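Local coordinates for putative secreted cellulose binding protein (Streptomyces coelicolor, PDB 4OY7) that cleaves the glycosidic bonds of cellulose oxidatively as a copper-dependent lytic polysaccharide monooxygenase, at residues Q138-P144 against Y156-L160. Numbering follows the deposited sequence.
Sequences QTVTNPP and YYWDL
The amide of Q138 is gripped at both ends: its OE1 accepts the indole N-H of W158 (NE1 to OE1, 2.9 Å), and its NE2 donates to the backbone O of D159 (also 2.9 Å). The second bond is the straighter, 153° at the hydrogen, and lies in the carbonyl plane on a lone pair of D159. The first is bent, with NE1 above the amide plane, which stands 78° from the indole. With CG anti to the backbone N (chi1 151°) and the chain extended beyond it, Q138 spans the gap between strands 134-141 and 155-161, while L160 CD1 packs beside OE1. V140 lays CG2 over one face of the W158 pyrrole ring as a CH-pi contact, 3.5 Å from the centroid. P143 CG touches CE3 at the benzo side of the same indole, and F114 also meets it. With W158 cut back to an alanine, Q138 OE1 would probably lose its donor and a gap would open against V140 and P143. Past N142 the chain turns in to strand 155-161, where Y157 N bonds to P144 O (3.1 Å), and P144 CG sits over one face of the Y157 ring. P143 O lies at the edge of the Y156 ring, whose hydroxyl bonds to the backbone N of the copper ligand H110. Strand 155-161 pairs with strand 99-105, and 134-141 with 112-119, so the contact joins the two sheets of the LPMO beta-sandwich; a main-chain bond crosses it only at P144. The two bonds fix the flip of the Q138 amide and hold the indole against V140.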
ATOM      1  N   GLN A 138       3.727 -10.970   8.870  1.00  8.23           N
ATOM      2  CA  GLN A 138       2.956 -12.033   8.252  1.00  8.54           C
ATOM      3  C   GLN A 138       3.390 -12.244   6.806  1.00  8.21           C
ATOM      4  O   GLN A 138       3.719 -11.286   6.114  1.00  7.58           O
ATOM      5  CB  GLN A 138       1.460 -11.672   8.395  1.00  9.08           C
ATOM      6  CG  GLN A 138       0.517 -12.171   7.349  1.00  9.35           C
ATOM      7  CD  GLN A 138      -0.885 -11.616   7.521  1.00  9.31           C
ATOM      8  OE1 GLN A 138      -1.207 -10.500   7.089  1.00  9.13           O
ATOM      9  NE2 GLN A 138      -1.714 -12.404   8.127  1.00  9.74           N
ATOM     10  N   THR A 139       3.424 -13.486   6.341  1.00  8.49           N
ATOM     11  CA  THR A 139       3.525 -13.740   4.900  1.00  8.62           C
ATOM     12  C   THR A 139       2.352 -14.604   4.531  1.00  9.00           C
ATOM     13  O   THR A 139       2.115 -15.577   5.214  1.00  9.79           O
ATOM     14  CB  THR A 139       4.861 -14.382   4.449  1.00  8.77           C
ATOM     15  OG1 THR A 139       5.953 -13.555   4.883  1.00  8.74           O
ATOM     16  CG2 THR A 139       4.940 -14.499   2.944  1.00  8.81           C
ATOM     17  N   VAL A 140       1.602 -14.219   3.495  1.00  8.77           N
ATOM     18  CA  VAL A 140       0.375 -14.913   3.087  1.00  9.11           C
ATOM     19  C   VAL A 140       0.590 -15.494   1.704  1.00  9.05           C
ATOM     20  O   VAL A 140       0.706 -14.760   0.717  1.00  8.59           O
ATOM     21  CB  VAL A 140      -0.830 -13.945   3.050  1.00  9.19           C
ATOM     22  CG1 VAL A 140      -2.121 -14.681   2.702  1.00  9.89           C
ATOM     23  CG2 VAL A 140      -0.928 -13.240   4.386  1.00  9.20           C
ATOM     24  N   THR A 141       0.610 -16.821   1.626  1.00  9.40           N
ATOM     25  CA  THR A 141       0.896 -17.501   0.377  1.00  9.55           C
ATOM     26  C   THR A 141      -0.399 -17.840  -0.351  1.00 10.16           C
ATOM     27  O   THR A 141      -1.239 -18.587   0.171  1.00 10.61           O
ATOM     28  CB  THR A 141       1.757 -18.754   0.637  1.00  9.96           C
ATOM     29  OG1 THR A 141       2.972 -18.369   1.318  1.00  9.45           O
ATOM     30  CG2 THR A 141       2.069 -19.458  -0.683  1.00 10.32           C
ATOM     31  N   ASN A 142      -0.564 -17.306  -1.562  1.00 10.04           N
ATOM     32  CA  ASN A 142      -1.722 -17.632  -2.413  1.00 10.67           C
ATOM     33  C   ASN A 142      -3.079 -17.607  -1.691  1.00 11.04           C
ATOM     34  O   ASN A 142      -3.811 -18.612  -1.647  1.00 11.97           O
ATOM     35  CB  ASN A 142      -1.482 -18.981  -3.087  1.00 11.46           C
ATOM     36  CG  ASN A 142      -0.451 -18.895  -4.169  1.00 11.28           C
ATOM     37  OD1 ASN A 142      -0.500 -17.981  -4.992  1.00 11.29           O
ATOM     38  ND2 ASN A 142       0.480 -19.842  -4.190  1.00 11.61           N
ATOM     39  N   PRO A 143      -3.421 -16.439  -1.101  1.00 10.63           N
ATOM     40  CA  PRO A 143      -4.724 -16.309  -0.469  1.00 10.97           C
ATOM     41  C   PRO A 143      -5.840 -16.374  -1.497  1.00 11.52           C
ATOM     42  O   PRO A 143      -5.594 -16.156  -2.686  1.00 11.21           O
ATOM     43  CB  PRO A 143      -4.663 -14.913   0.170  1.00 10.33           C
ATOM     44  CG  PRO A 143      -3.751 -14.171  -0.712  1.00  9.74           C
ATOM     45  CD  PRO A 143      -2.698 -15.167  -1.131  1.00  9.87           C
ATOM     46  N   PRO A 144      -7.068 -16.680  -1.043  1.00 12.30           N
ATOM     47  CA  PRO A 144      -8.219 -16.732  -1.944  1.00 13.13           C
ATOM     48  C   PRO A 144      -8.692 -15.362  -2.447  1.00 13.13           C
ATOM     49  O   PRO A 144      -8.276 -14.302  -1.920  1.00 12.32           O
ATOM     50  CB  PRO A 144      -9.306 -17.371  -1.077  1.00 13.91           C
ATOM     51  CG  PRO A 144      -8.947 -16.978   0.308  1.00 13.30           C
ATOM     52  CD  PRO A 144      -7.451 -16.929   0.357  1.00 12.46           C
ATOM     53  N   TYR A 156      -8.051 -10.200  -3.309  1.00 10.21           N
ATOM     54  CA  TYR A 156      -7.565 -11.229  -2.391  1.00  9.98           C
ATOM     55  C   TYR A 156      -7.999 -10.848  -0.981  1.00  9.71           C
ATOM     56  O   TYR A 156      -8.234  -9.686  -0.689  1.00  9.34           O
ATOM     57  CB  TYR A 156      -6.042 -11.306  -2.457  1.00  9.34           C
ATOM     58  CG  TYR A 156      -5.483 -11.729  -3.801  1.00  9.49           C
ATOM     59  CD1 TYR A 156      -5.306 -13.079  -4.122  1.00  9.97           C
ATOM     60  CD2 TYR A 156      -5.107 -10.782  -4.748  1.00  9.26           C
ATOM     61  CE1 TYR A 156      -4.775 -13.449  -5.345  1.00 10.24           C
ATOM     62  CE2 TYR A 156      -4.575 -11.152  -5.973  1.00  9.42           C
ATOM     63  CZ  TYR A 156      -4.395 -12.482  -6.255  1.00  9.94           C
ATOM     64  OH  TYR A 156      -3.884 -12.826  -7.475  1.00 10.38           O
ATOM     65  N   TYR A 157      -8.147 -11.831  -0.111  1.00  9.92           N
ATOM     66  CA  TYR A 157      -8.607 -11.611   1.231  1.00 10.13           C
ATOM     67  C   TYR A 157      -7.917 -12.615   2.163  1.00 10.23           C
ATOM     68  O   TYR A 157      -7.722 -13.802   1.825  1.00 10.66           O
ATOM     69  CB  TYR A 157     -10.157 -11.691   1.369  1.00 11.12           C
ATOM     70  CG  TYR A 157     -10.797 -13.027   1.124  1.00 12.12           C
ATOM     71  CD1 TYR A 157     -10.947 -13.943   2.150  1.00 12.61           C
ATOM     72  CD2 TYR A 157     -11.297 -13.371  -0.121  1.00 12.72           C
ATOM     73  CE1 TYR A 157     -11.564 -15.161   1.945  1.00 13.65           C
ATOM     74  CE2 TYR A 157     -11.923 -14.591  -0.330  1.00 13.75           C
ATOM     75  CZ  TYR A 157     -12.048 -15.483   0.703  1.00 14.15           C
ATOM     76  OH  TYR A 157     -12.640 -16.712   0.495  1.00 15.54           O
ATOM     77  N   TRP A 158      -7.582 -12.104   3.340  1.00  9.91           N
ATOM     78  CA  TRP A 158      -7.013 -12.873   4.449  1.00 10.20           C
ATOM     79  C   TRP A 158      -7.167 -12.119   5.760  1.00 10.42           C
ATOM     80  O   TRP A 158      -7.543 -10.954   5.763  1.00 10.36           O
ATOM     81  CB  TRP A 158      -5.550 -13.206   4.208  1.00  9.63           C
ATOM     82  CG  TRP A 158      -4.568 -12.063   4.194  1.00  8.70           C
ATOM     83  CD1 TRP A 158      -3.890 -11.556   5.274  1.00  8.30           C
ATOM     84  CD2 TRP A 158      -4.118 -11.307   3.052  1.00  8.16           C
ATOM     85  NE1 TRP A 158      -3.041 -10.544   4.875  1.00  7.67           N
ATOM     86  CE2 TRP A 158      -3.155 -10.377   3.520  1.00  7.59           C
ATOM     87  CE3 TRP A 158      -4.411 -11.359   1.669  1.00  8.23           C
ATOM     88  CZ2 TRP A 158      -2.500  -9.495   2.675  1.00  7.14           C
ATOM     89  CZ3 TRP A 158      -3.755 -10.477   0.815  1.00  7.85           C
ATOM     90  CH2 TRP A 158      -2.798  -9.557   1.324  1.00  7.28           C
ATOM     91  N   ASP A 159      -6.907 -12.794   6.875  1.00 10.88           N
ATOM     92  CA  ASP A 159      -6.997 -12.159   8.186  1.00 11.18           C
ATOM     93  C   ASP A 159      -5.602 -11.758   8.668  1.00 10.23           C
ATOM     94  O   ASP A 159      -4.643 -12.490   8.421  1.00  9.99           O
ATOM     95  CB  ASP A 159      -7.585 -13.122   9.217  1.00 12.52           C
ATOM     96  CG  ASP A 159      -9.022 -13.504   8.932  1.00 13.95           C
ATOM     97  OD1 ASP A 159      -9.811 -12.614   8.544  1.00 14.79           O
ATOM     98  OD2 ASP A 159      -9.369 -14.691   9.167  1.00 15.96           O
ATOM     99  N   LEU A 160      -5.514 -10.623   9.371  1.00  9.64           N
ATOM    100  CA  LEU A 160      -4.295 -10.177  10.053  1.00  9.09           C
ATOM    101  C   LEU A 160      -4.551  -9.875  11.537  1.00  9.37           C
ATOM    102  O   LEU A 160      -5.374  -9.007  11.849  1.00  9.22           O
ATOM    103  CB  LEU A 160      -3.748  -8.918   9.368  1.00  8.42           C
ATOM    104  CG  LEU A 160      -2.586  -8.171  10.047  1.00  8.10           C
ATOM    105  CD1 LEU A 160      -1.373  -9.087  10.249  1.00  8.15           C
ATOM    106  CD2 LEU A 160      -2.279  -6.890   9.258  1.00  7.60           C
TER